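Local coordinates for protein argonaute (Marinitoga piezophila, PDB 5I4A) that uses short 5'-hydroxyl RNA guides to bind complementary DNA or RNA and cleave it, possibly in defence against mobile genetic elements, at residues S304-Q307 and F308-Q312; I383-I386 and D387-V390; K322-V325 and F326-A329; D633-W636 and K637-I640; V419-M422 and G423-P427. All coordinates share one frame; numbering follows the deposited sequence.

How the interactions relate
All but one of the five contacts belong to the Mid domain; interaction 4 is on the C-terminal segment of the PIWI domain. Interactions 2, 4 and 5 surround the start of the guide RNA: 383-390 reads the first base, 633-640 comes up beside the same nucleotide, and 419-427 holds the backbone at the second and third. Interactions 2 and 4 touch, their centres about 10 Å apart, and interactions 4 and 5 also touch, their centres about 15 Å apart, across the Mid–PIWI boundary. Interaction 3 packs on interaction 5 through Phe326 and Val419. Interaction 1 stands apart, its nearest atom about 11 Å from the RNA. Toward the inferred catalytic site, the Ile640 side chain is about 9 Å from that of Asn627, a probable manganese ligand.

Interaction 1: S304-Q307 and F308-Q312; sequences SKKQ and FFEVQ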
# COMPACT_ATOMS: atom_id res chain seq x y z
N SER A 304 23.64 -11.65 24.53
CA SER A 304 24.23 -12.05 25.80
C SER A 304 24.96 -13.37 25.59
O SER A 304 24.74 -14.08 24.60
CB SER A 304 23.17 -12.20 26.89
OG SER A 304 22.23 -13.21 26.56
N LYS A 305 25.83 -13.70 26.55
CA LYS A 305 26.41 -15.03 26.59
C LYS A 305 25.32 -16.09 26.71
O LYS A 305 25.40 -17.15 26.08
CB LYS A 305 27.40 -15.15 27.75
CG LYS A 305 28.70 -14.39 27.55
CD LYS A 305 29.54 -15.00 26.44
CE LYS A 305 30.92 -14.35 26.37
NZ LYS A 305 31.80 -15.03 25.37
N LYS A 306 24.28 -15.81 27.50
CA LYS A 306 23.20 -16.78 27.68
C LYS A 306 22.53 -17.10 26.35
O LYS A 306 22.31 -18.27 26.02
CB LYS A 306 22.17 -16.25 28.68
CG LYS A 306 21.08 -17.25 29.00
CD LYS A 306 19.73 -16.58 29.17
CE LYS A 306 19.37 -16.39 30.64
NZ LYS A 306 18.02 -15.80 30.80
N GLN A 307 22.20 -16.07 25.57
CA GLN A 307 21.56 -16.29 24.28
C GLN A 307 22.42 -17.17 23.38
O GLN A 307 21.90 -18.04 22.67
CB GLN A 307 21.26 -14.96 23.60
CG GLN A 307 20.55 -15.11 22.26
CD GLN A 307 20.74 -13.90 21.37
OE1 GLN A 307 21.87 -13.55 21.02
NE2 GLN A 307 19.64 -13.26 21.00
N PHE A 308 23.74 -16.95 23.40
CA PHE A 308 24.64 -17.80 22.63
C PHE A 308 24.49 -19.26 23.02
O PHE A 308 24.35 -20.14 22.16
CB PHE A 308 26.09 -17.34 22.82
CG PHE A 308 27.10 -18.30 22.24
CD1 PHE A 308 27.47 -18.22 20.91
CD2 PHE A 308 27.67 -19.29 23.03
CE1 PHE A 308 28.39 -19.10 20.38
CE2 PHE A 308 28.59 -20.18 22.50
CZ PHE A 308 28.95 -20.08 21.17
N PHE A 309 24.52 -19.54 24.33
CA PHE A 309 24.43 -20.92 24.78
C PHE A 309 23.05 -21.52 24.50
O PHE A 309 22.94 -22.73 24.27
CB PHE A 309 24.78 -21.01 26.27
CG PHE A 309 26.24 -20.78 26.56
CD1 PHE A 309 27.20 -21.67 26.09
CD2 PHE A 309 26.65 -19.69 27.29
CE1 PHE A 309 28.54 -21.47 26.36
CE2 PHE A 309 27.99 -19.48 27.56
CZ PHE A 309 28.94 -20.37 27.09
N GLU A 310 22.01 -20.68 24.49
CA GLU A 310 20.67 -21.17 24.16
C GLU A 310 20.61 -21.72 22.74
O GLU A 310 19.81 -22.63 22.46
CB GLU A 310 19.64 -20.06 24.33
CG GLU A 310 19.44 -19.57 25.75
CD GLU A 310 18.46 -18.42 25.82
OE1 GLU A 310 17.87 -18.07 24.77
OE2 GLU A 310 18.27 -17.85 26.92
N VAL A 311 21.43 -21.20 21.83
CA VAL A 311 21.38 -21.55 20.42
C VAL A 311 22.66 -22.23 19.95
O VAL A 311 22.85 -22.40 18.74
CB VAL A 311 21.07 -20.31 19.55
CG1 VAL A 311 19.76 -19.67 19.99
CG2 VAL A 311 22.21 -19.31 19.64
N GLN A 312 23.53 -22.63 20.87
CA GLN A 312 24.84 -23.14 20.49
C GLN A 312 24.73 -24.41 19.66
O GLN A 312 25.48 -24.60 18.69
CB GLN A 312 25.69 -23.38 21.73
CG GLN A 312 27.12 -23.80 21.43
CD GLN A 312 27.91 -24.10 22.69
OE1 GLN A 312 27.33 -24.33 23.75
NE2 GLN A 312 29.23 -24.08 22.58
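The capped start of the short Mid-domain helix 305-310 brings Ser304 and Phe308 together, just after strand 295-302 of the parallel sheet. Ser304 is the N-cap: its OG takes the amide N of Gln307 at 3.0 Å and 164°, while its carbonyl O receives Phe308 N at 3.3 Å. Two more i to i+4 bonds carry the helix on, Phe309 N to Lys305 O at 3.1 Å and the shorter Glu310 N to Lys306 O at 2.9 Å; the next, Val311 N to Gln307 O, is weak, and Val311 leaves helical geometry there.

The side chains fan out from this core. Phe309 lays CD2 against Lys305 O at 3.1 Å, and CD2 of Phe308 approaches one face of the Phe309 ring near its rim. Lys306 and Glu310 cross obliquely one turn apart. The lysine chain is bent at chi2 (-143°) and chi3 (-100°), which keeps its methylenes near the carboxylate but carries NZ past it, leaving 4.4 Å between NZ and Glu310 OE2; Glu310 OE1 has a further long, weak ion pair with Lys404. Gln307 turns the other way, and Phe308 makes an edge-to-face pair with Phe302. Lys306 and Glu310 are therefore an exposed pair of opposite charges, too far apart for a salt bridge, whereas the serine cap holds the first turn and the buried Gln307 amide ties it to Ser303, Leu378 and Asp380.

Interaction 2: I383-I386 and D387-V390; sequences IGNI and DPLV. With nucleotides of chain B.
Ile386 lies between the guide's first base and Leu389, in the Mid-domain loop that opens into helix 387-392 and probably corresponds to the nucleotide specificity loop of other Argonautes. Its CD1 comes down on U1 of chain B from above the base plane, 3.6 Å from C2, while its CG1 rests on Leu389 CD2 at 3.9 Å. The isoleucine reaches both because CG1 stands roughly opposite the backbone N (chi1 -152°).

The edge of the same base is read by main chain. Ile383 N donates to U1 O2 at 2.9 Å and 178°, almost straight, and U1 N3 donates to Ile383 O at 2.8 Å. This paired donor and acceptor suits O2 and N3-H of uracil. With alanine at Ile386, this face of the base would probably lose the CD1 contact and a gap would open beside Leu389.

Farther out, the loop runs into the helix start. Val390 N bonds weakly to Ile386 O, Leu389 packs on Leu399, and Asp387 OD1 makes a weak hydrogen bond to Tyr634 N of the PIWI domain. Asn385 lies against Pro388 and caps the turn: its OD1 accepts a weak bond from Asp387 N at 3.3 Å, its amide plane turned 86° from the Asp387 carboxylate.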
# COMPACT_ATOMS: atom_id res chain seq x y z
N ILE A 383 11.18 -7.09 17.56
CA ILE A 383 11.42 -5.79 18.17
C ILE A 383 10.40 -4.79 17.61
O ILE A 383 10.29 -4.62 16.39
CB ILE A 383 12.86 -5.31 17.91
CG1 ILE A 383 13.85 -6.26 18.59
CG2 ILE A 383 13.05 -3.89 18.41
CD1 ILE A 383 15.29 -5.96 18.27
N GLY A 384 9.67 -4.13 18.52
CA GLY A 384 8.67 -3.18 18.08
C GLY A 384 9.28 -1.93 17.46
O GLY A 384 8.74 -1.39 16.49
N ASN A 385 10.40 -1.46 18.01
CA ASN A 385 11.10 -0.29 17.49
C ASN A 385 12.54 -0.69 17.19
O ASN A 385 13.41 -0.65 18.06
CB ASN A 385 11.05 0.87 18.47
CG ASN A 385 11.77 2.10 17.95
OD1 ASN A 385 12.03 2.23 16.76
ND2 ASN A 385 12.09 3.02 18.85
N ILE A 386 12.80 -1.08 15.93
CA ILE A 386 14.12 -1.52 15.53
C ILE A 386 14.99 -0.39 15.00
O ILE A 386 16.16 -0.62 14.66
CB ILE A 386 14.01 -2.66 14.49
CG1 ILE A 386 15.23 -3.58 14.57
CG2 ILE A 386 13.83 -2.08 13.09
CD1 ILE A 386 14.99 -4.95 13.98
N ASP A 387 14.45 0.83 14.92
CA ASP A 387 15.24 1.98 14.45
C ASP A 387 16.55 2.17 15.21
O ASP A 387 17.58 2.37 14.55
CB ASP A 387 14.39 3.25 14.52
CG ASP A 387 13.44 3.39 13.34
OD1 ASP A 387 13.81 2.96 12.23
OD2 ASP A 387 12.34 3.94 13.53
N PRO A 388 16.60 2.12 16.55
CA PRO A 388 17.90 2.28 17.23
C PRO A 388 18.95 1.29 16.78
O PRO A 388 20.12 1.66 16.60
CB PRO A 388 17.54 2.11 18.71
CG PRO A 388 16.11 2.48 18.80
CD PRO A 388 15.49 2.02 17.52
N LEU A 389 18.58 0.02 16.60
CA LEU A 389 19.54 -0.99 16.17
C LEU A 389 20.19 -0.60 14.85
O LEU A 389 21.42 -0.64 14.71
CB LEU A 389 18.85 -2.35 16.06
CG LEU A 389 19.70 -3.51 15.53
CD1 LEU A 389 20.92 -3.74 16.40
CD2 LEU A 389 18.86 -4.78 15.43
N VAL A 390 19.38 -0.21 13.86
CA VAL A 390 19.92 0.25 12.59
C VAL A 390 20.70 1.54 12.77
O VAL A 390 21.79 1.71 12.20
CB VAL A 390 18.77 0.43 11.57
CG1 VAL A 390 19.32 0.80 10.20
CG2 VAL A 390 17.92 -0.83 11.50
O5' U B 1 13.55 -7.96 8.93
C5' U B 1 14.78 -8.47 9.44
C4' U B 1 14.59 -9.18 10.76
O4' U B 1 14.26 -8.21 11.79
C3' U B 1 13.47 -10.23 10.78
O3' U B 1 13.87 -11.35 11.56
C2' U B 1 12.32 -9.50 11.47
O2' U B 1 11.42 -10.34 12.16
C1' U B 1 13.05 -8.56 12.43
N1 U B 1 12.31 -7.32 12.68
C2 U B 1 11.99 -6.96 13.98
O2 U B 1 12.31 -7.63 14.95
N3 U B 1 11.30 -5.78 14.09
C4 U B 1 10.90 -4.94 13.06
O4 U B 1 10.28 -3.91 13.31
C5 U B 1 11.26 -5.39 11.75
C6 U B 1 11.94 -6.53 11.62

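Interaction 3: K322-V325 and F326-A329; sequences KHSV and FYRA
The carbonyl oxygen of His323 takes Arg328 NH1 at 2.7 Å, in the carbonyl plane but bent at the hydrogen (133°), and it sits 15° out of the guanidinium plane. The arginine folds back over the start of its own helix because its chain bends at chi3 (-55°). One guanidinium face thereby settles over Val325 CA, 3.6 Å above the plane and toward its rim, next to the first turn. Beneath it the ordinary helix bonds begin: Arg328 N to Ser324 O at 2.9 Å, then Ala329 N to Val325 O.

Ser324 is the N-cap. Its OG accepts a weak bond from Phe326 N and is also hydrogen-bonded to Leu318 O, which links the cap to the preceding helix 312-320. Ser324 OG also lies at the edge of the Tyr327 ring, 3.3 Å from its CD2. Lys322 covers a face of the ring with its CA, 3.9 Å from the centroid, a CH-pi contact, while its CD reaches the phenol OH, itself bonded to Phe319 O.

Phe326 points into the domain, where its ring meets Phe319 edge to face and packs on Val338 and Phe340 of strand 337-340 and on Ile415 and Val419 of helix 412-424.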
# COMPACT_ATOMS: atom_id res chain seq x y z
N LYS A 322 30.45 -27.86 7.77
CA LYS A 322 30.70 -27.16 6.51
C LYS A 322 29.84 -27.66 5.35
O LYS A 322 30.04 -27.21 4.21
CB LYS A 322 32.18 -27.26 6.13
CG LYS A 322 33.15 -26.70 7.17
CD LYS A 322 32.94 -25.21 7.43
CE LYS A 322 33.91 -24.69 8.48
NZ LYS A 322 35.33 -24.80 8.05
N HIS A 323 28.91 -28.59 5.61
CA HIS A 323 27.97 -29.06 4.60
C HIS A 323 26.52 -28.93 5.07
O HIS A 323 25.64 -29.62 4.56
CB HIS A 323 28.28 -30.51 4.22
CG HIS A 323 29.65 -30.70 3.65
ND1 HIS A 323 30.00 -30.23 2.41
CD2 HIS A 323 30.75 -31.29 4.16
CE1 HIS A 323 31.27 -30.53 2.17
NE2 HIS A 323 31.75 -31.18 3.22
N SER A 324 26.27 -28.04 6.04
CA SER A 324 24.92 -27.77 6.51
C SER A 324 24.07 -27.13 5.42
O SER A 324 24.57 -26.83 4.34
CB SER A 324 24.96 -26.85 7.73
OG SER A 324 25.33 -25.53 7.36
N VAL A 325 22.79 -26.93 5.71
CA VAL A 325 21.90 -26.27 4.76
C VAL A 325 22.38 -24.85 4.47
O VAL A 325 22.20 -24.34 3.36
CB VAL A 325 20.45 -26.30 5.29
CG1 VAL A 325 20.38 -25.69 6.68
CG2 VAL A 325 19.50 -25.59 4.33
N PHE A 326 23.00 -24.20 5.46
CA PHE A 326 23.52 -22.85 5.23
C PHE A 326 24.63 -22.86 4.18
O PHE A 326 24.65 -22.01 3.28
CB PHE A 326 24.04 -22.26 6.55
CG PHE A 326 24.58 -20.86 6.42
CD1 PHE A 326 23.75 -19.77 6.59
CD2 PHE A 326 25.91 -20.64 6.14
CE1 PHE A 326 24.24 -18.48 6.47
CE2 PHE A 326 26.41 -19.36 6.01
CZ PHE A 326 25.57 -18.28 6.18
N TYR A 327 25.56 -23.81 4.28
CA TYR A 327 26.66 -23.87 3.33
C TYR A 327 26.20 -24.38 1.97
O TYR A 327 26.74 -23.96 0.94
CB TYR A 327 27.79 -24.75 3.86
CG TYR A 327 28.56 -24.14 5.01
CD1 TYR A 327 29.61 -23.25 4.78
CD2 TYR A 327 28.23 -24.44 6.33
CE1 TYR A 327 30.31 -22.69 5.83
CE2 TYR A 327 28.93 -23.89 7.38
CZ TYR A 327 29.97 -23.01 7.13
OH TYR A 327 30.67 -22.46 8.17
N ARG A 328 25.24 -25.30 1.94
CA ARG A 328 24.71 -25.77 0.67
C ARG A 328 23.94 -24.66 -0.04
O ARG A 328 24.02 -24.54 -1.27
CB ARG A 328 23.82 -26.99 0.87
CG ARG A 328 24.55 -28.19 1.46
CD ARG A 328 23.80 -29.49 1.23
NE ARG A 328 22.43 -29.45 1.72
CZ ARG A 328 22.08 -29.67 2.98
NH1 ARG A 328 23.01 -29.94 3.89
NH2 ARG A 328 20.81 -29.60 3.34
N ALA A 329 23.21 -23.83 0.71
CA ALA A 329 22.51 -22.70 0.11
C ALA A 329 23.49 -21.72 -0.51
O ALA A 329 23.26 -21.23 -1.62
CB ALA A 329 21.64 -22.01 1.16

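Interaction 4: D633-W636 and K637-I640; sequences DYEW and KLYI. With nucleotides of chain B.
Tyr639 OH donates to Glu635 OE1 at only 2.6 Å, and unusually on the anti side of that oxygen, 23° out of the carboxylate plane. The glutamate chain runs extended to get there; the carboxylate and ring planes stand 75° apart, and OE1 lies at the ring's edge, near its plane. From this position the phenol OH reaches C5 of U1 of chain B at 3.2 Å, and ring atom CE1 lies 3.4 Å from the nucleotide's O5', the guide's 5' end. A phenylalanine in place of Tyr639 would probably leave Glu635 OE1 without its donor and the ring less firmly placed beside the first nucleotide.

Behind the ring the backbone coils tightly. Trp636 O accepts from two amides, Ile640 N nearly along the C=O axis and Tyr639 N from well above the carbonyl plane, both at 3.0 Å. The indole turns back over the chain (chi1 64°), where Lys637 CG makes a CH-pi contact 3.8 Å from the six-membered ring centroid, and Ile640 CB meets the indole at its edge.

Leu638 and Glu635 also pack on Ile386. An extreme C-terminal PIWI segment reaching across to the Mid domain beside the guide's 5' end is typical of the Argonaute fold.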
# COMPACT_ATOMS: atom_id res chain seq x y z
N ASP A 633 12.49 5.94 9.39
CA ASP A 633 13.75 6.68 9.39
C ASP A 633 14.95 5.78 9.13
O ASP A 633 15.89 6.18 8.43
CB ASP A 633 13.91 7.41 10.72
CG ASP A 633 12.94 8.55 10.89
OD1 ASP A 633 12.79 9.36 9.94
OD2 ASP A 633 12.33 8.65 11.97
N TYR A 634 14.94 4.57 9.69
CA TYR A 634 16.06 3.64 9.54
C TYR A 634 15.66 2.21 9.24
O TYR A 634 16.46 1.48 8.65
CB TYR A 634 16.92 3.64 10.81
CG TYR A 634 17.57 4.95 11.14
CD1 TYR A 634 18.83 5.27 10.63
CD2 TYR A 634 16.94 5.88 11.96
CE1 TYR A 634 19.43 6.47 10.93
CE2 TYR A 634 17.54 7.09 12.26
CZ TYR A 634 18.79 7.37 11.75
OH TYR A 634 19.39 8.58 12.05
N GLU A 635 14.45 1.78 9.60
CA GLU A 635 14.07 0.38 9.47
C GLU A 635 14.16 -0.10 8.03
O GLU A 635 14.47 -1.28 7.80
CB GLU A 635 12.65 0.18 10.01
CG GLU A 635 12.14 -1.24 9.95
CD GLU A 635 10.68 -1.34 10.34
OE1 GLU A 635 9.96 -2.18 9.75
OE2 GLU A 635 10.25 -0.57 11.22
N TRP A 636 13.91 0.78 7.06
CA TRP A 636 13.93 0.36 5.66
C TRP A 636 15.29 -0.14 5.22
O TRP A 636 15.38 -0.87 4.22
CB TRP A 636 13.48 1.52 4.76
CG TRP A 636 14.40 2.71 4.78
CD1 TRP A 636 14.24 3.86 5.50
CD2 TRP A 636 15.61 2.88 4.03
NE1 TRP A 636 15.27 4.73 5.25
CE2 TRP A 636 16.13 4.15 4.35
CE3 TRP A 636 16.31 2.08 3.12
CZ2 TRP A 636 17.31 4.64 3.80
CZ3 TRP A 636 17.49 2.57 2.57
CH2 TRP A 636 17.97 3.83 2.91
N LYS A 637 16.36 0.23 5.93
CA LYS A 637 17.69 -0.26 5.59
C LYS A 637 17.81 -1.77 5.77
O LYS A 637 18.73 -2.38 5.21
CB LYS A 637 18.75 0.44 6.44
CG LYS A 637 19.22 1.79 5.91
CD LYS A 637 20.48 2.24 6.63
CE LYS A 637 21.24 3.31 5.86
NZ LYS A 637 20.62 4.66 5.99
N LEU A 638 16.90 -2.38 6.53
CA LEU A 638 16.89 -3.83 6.70
C LEU A 638 16.35 -4.56 5.48
O LEU A 638 16.59 -5.76 5.33
CB LEU A 638 16.06 -4.22 7.92
CG LEU A 638 16.45 -3.59 9.26
CD1 LEU A 638 15.49 -4.02 10.35
CD2 LEU A 638 17.88 -3.95 9.61
N TYR A 639 15.60 -3.86 4.62
CA TYR A 639 14.93 -4.50 3.50
C TYR A 639 15.46 -4.06 2.15
O TYR A 639 15.44 -4.85 1.20
CB TYR A 639 13.42 -4.20 3.55
CG TYR A 639 12.83 -4.22 4.94
CD1 TYR A 639 12.89 -5.37 5.72
CD2 TYR A 639 12.18 -3.11 5.46
CE1 TYR A 639 12.34 -5.40 6.99
CE2 TYR A 639 11.62 -3.13 6.73
CZ TYR A 639 11.71 -4.28 7.49
OH TYR A 639 11.16 -4.32 8.75
N ILE A 640 15.94 -2.83 2.04
CA ILE A 640 16.34 -2.20 0.79
C ILE A 640 17.87 -2.14 0.77
O ILE A 640 18.46 -1.42 1.59
CB ILE A 640 15.72 -0.81 0.64
CG1 ILE A 640 14.20 -0.88 0.79
CG2 ILE A 640 16.10 -0.17 -0.68
CD1 ILE A 640 13.52 -1.84 -0.15
O5' U B 1 13.55 -7.96 8.93
C5' U B 1 14.78 -8.47 9.44
C4' U B 1 14.59 -9.18 10.76
O4' U B 1 14.26 -8.21 11.79
C3' U B 1 13.47 -10.23 10.78
O3' U B 1 13.87 -11.35 11.56
C2' U B 1 12.32 -9.50 11.47
O2' U B 1 11.42 -10.34 12.16
C1' U B 1 13.05 -8.56 12.43
N1 U B 1 12.31 -7.32 12.68
C2 U B 1 11.99 -6.96 13.98
O2 U B 1 12.31 -7.63 14.95
N3 U B 1 11.30 -5.78 14.09
C4 U B 1 10.90 -4.94 13.06
O4 U B 1 10.28 -3.91 13.31
C5 U B 1 11.26 -5.39 11.75
C6 U B 1 11.94 -6.53 11.62

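Interaction 5: V419-M422 and G423-P427; sequences VYKM and GNFIP. With nucleotides of chain B.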
# COMPACT_ATOMS: atom_id res chain seq x y z
N VAL A 419 20.12 -16.67 3.37
CA VAL A 419 21.31 -16.60 2.53
C VAL A 419 21.01 -15.86 1.24
O VAL A 419 21.86 -15.12 0.71
CB VAL A 419 21.87 -18.01 2.27
CG1 VAL A 419 23.12 -17.92 1.40
CG2 VAL A 419 22.19 -18.71 3.58
N TYR A 420 19.81 -16.05 0.69
CA TYR A 420 19.42 -15.31 -0.51
C TYR A 420 19.44 -13.81 -0.25
O TYR A 420 19.96 -13.03 -1.05
CB TYR A 420 18.03 -15.76 -0.98
CG TYR A 420 17.56 -15.02 -2.21
CD1 TYR A 420 16.92 -13.79 -2.11
CD2 TYR A 420 17.76 -15.56 -3.48
CE1 TYR A 420 16.49 -13.11 -3.23
CE2 TYR A 420 17.33 -14.88 -4.61
CZ TYR A 420 16.70 -13.66 -4.48
OH TYR A 420 16.28 -12.99 -5.60
N LYS A 421 18.85 -13.39 0.88
CA LYS A 421 18.84 -11.97 1.23
C LYS A 421 20.26 -11.42 1.32
O LYS A 421 20.53 -10.31 0.84
CB LYS A 421 18.12 -11.77 2.56
CG LYS A 421 18.16 -10.34 3.08
CD LYS A 421 17.42 -10.19 4.39
CE LYS A 421 17.31 -8.72 4.77
NZ LYS A 421 16.50 -8.49 6.01
N MET A 422 21.18 -12.18 1.92
CA MET A 422 22.57 -11.75 2.00
C MET A 422 23.15 -11.52 0.61
O MET A 422 23.80 -10.50 0.35
CB MET A 422 23.39 -12.78 2.76
CG MET A 422 23.05 -12.88 4.23
SD MET A 422 24.06 -14.13 5.04
CE MET A 422 23.47 -13.99 6.72
N GLY A 423 22.93 -12.47 -0.31
CA GLY A 423 23.35 -12.26 -1.68
C GLY A 423 22.72 -11.03 -2.30
O GLY A 423 23.38 -10.25 -2.99
N ASN A 424 21.42 -10.84 -2.04
CA ASN A 424 20.71 -9.65 -2.52
C ASN A 424 21.38 -8.37 -2.04
O ASN A 424 21.35 -7.35 -2.74
CB ASN A 424 19.26 -9.71 -2.05
CG ASN A 424 18.29 -9.13 -3.06
OD1 ASN A 424 18.49 -9.24 -4.27
ND2 ASN A 424 17.22 -8.51 -2.56
N PHE A 425 21.99 -8.39 -0.85
CA PHE A 425 22.60 -7.20 -0.26
C PHE A 425 24.06 -7.01 -0.64
O PHE A 425 24.68 -6.04 -0.18
CB PHE A 425 22.47 -7.24 1.27
CG PHE A 425 21.20 -6.62 1.79
CD1 PHE A 425 19.99 -7.25 1.61
CD2 PHE A 425 21.23 -5.42 2.47
CE1 PHE A 425 18.82 -6.69 2.09
CE2 PHE A 425 20.07 -4.85 2.96
CZ PHE A 425 18.86 -5.49 2.77
N ILE A 426 24.62 -7.89 -1.46
CA ILE A 426 25.98 -7.72 -1.98
C ILE A 426 25.87 -7.09 -3.36
O ILE A 426 25.35 -7.73 -4.29
CB ILE A 426 26.73 -9.06 -2.04
CG1 ILE A 426 26.97 -9.58 -0.62
CG2 ILE A 426 28.04 -8.90 -2.78
CD1 ILE A 426 27.43 -11.02 -0.55
N PRO A 427 26.33 -5.85 -3.55
CA PRO A 427 26.12 -5.17 -4.84
C PRO A 427 26.82 -5.84 -6.01
O PRO A 427 26.37 -5.66 -7.15
CB PRO A 427 26.66 -3.76 -4.59
CG PRO A 427 27.55 -3.88 -3.40
CD PRO A 427 26.97 -4.97 -2.55
P A B 2 13.42 -12.83 11.12
OP1 A B 2 11.94 -12.88 11.16
OP2 A B 2 14.22 -13.83 11.87
O5' A B 2 13.83 -12.91 9.58
C5' A B 2 15.19 -12.78 9.17
C4' A B 2 15.34 -13.16 7.72
O4' A B 2 15.13 -14.59 7.58
C3' A B 2 14.31 -12.54 6.78
O3' A B 2 14.66 -11.23 6.36
C2' A B 2 14.24 -13.56 5.65
O2' A B 2 15.35 -13.43 4.78
C1' A B 2 14.37 -14.86 6.42
N9 A B 2 13.05 -15.37 6.86
C8 A B 2 12.53 -15.35 8.13
N7 A B 2 11.33 -15.88 8.21
C5 A B 2 11.05 -16.26 6.91
C6 A B 2 9.93 -16.88 6.33
N6 A B 2 8.84 -17.24 7.01
N1 A B 2 9.97 -17.12 5.00
C2 A B 2 11.06 -16.77 4.31
N3 A B 2 12.17 -16.18 4.75
C4 A B 2 12.10 -15.96 6.07
P U B 3 13.50 -10.17 6.04
OP1 U B 3 14.12 -8.92 5.53
OP2 U B 3 12.58 -10.10 7.20
O5' U B 3 12.72 -10.85 4.84
C5' U B 3 11.32 -10.69 4.71
C4' U B 3 10.75 -11.64 3.69
O4' U B 3 10.72 -12.99 4.23
C3' U B 3 9.32 -11.36 3.28
O3' U B 3 9.23 -10.38 2.27
C2' U B 3 8.82 -12.73 2.83
O2' U B 3 9.25 -13.01 1.51
C1' U B 3 9.55 -13.66 3.80
N1 U B 3 8.74 -13.95 5.00
C2 U B 3 7.61 -14.75 4.85
O2 U B 3 7.25 -15.23 3.78
N3 U B 3 6.91 -14.97 6.01
C4 U B 3 7.20 -14.49 7.26
O4 U B 3 6.47 -14.78 8.21
C5 U B 3 8.38 -13.68 7.33
C6 U B 3 9.09 -13.45 6.22
O HOH W 1 16.43 -10.34 -6.07
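Lys421 and Phe425, one turn apart, lie at the end of Mid-domain helix 412-424, beside the backbone of the guide's second and third nucleotides, which Lys421 contacts. Their side chains lie side by side and point the same way, with Lys421 CE 3.7 Å from Phe425 CE1. With CG opposite the backbone N (chi1 175°) and every later bond extended, the lysine chain carries NZ to the RNA: NZ donates to OP1 of U3 of chain B at a very short 2.5 Å and, weakly, to O3' of A2 of chain B. NZ also bonds to Leu638 O of the PIWI domain, so one charged atom joins both domains to the phosphate, and it would probably offset the negative charge of the U3 phosphate.

The helix winds down beneath it. Gly423 N bonds to Val419 O and Asn424 N to Tyr420 O at 2.8 Å, while Phe425 N is shared between Lys421 O at 2.9 Å and, weakly, Met422 O. Phe425 also turns its ring edge to Lys421 O. Met422 packs inward on Met374 and Ile376 of the parallel sheet. Toward Pro431, Tyr420 and Asn424 are joined by one water, 2.7 Å from Tyr420 OH and donating to Asn424 OD1 at 2.9 Å.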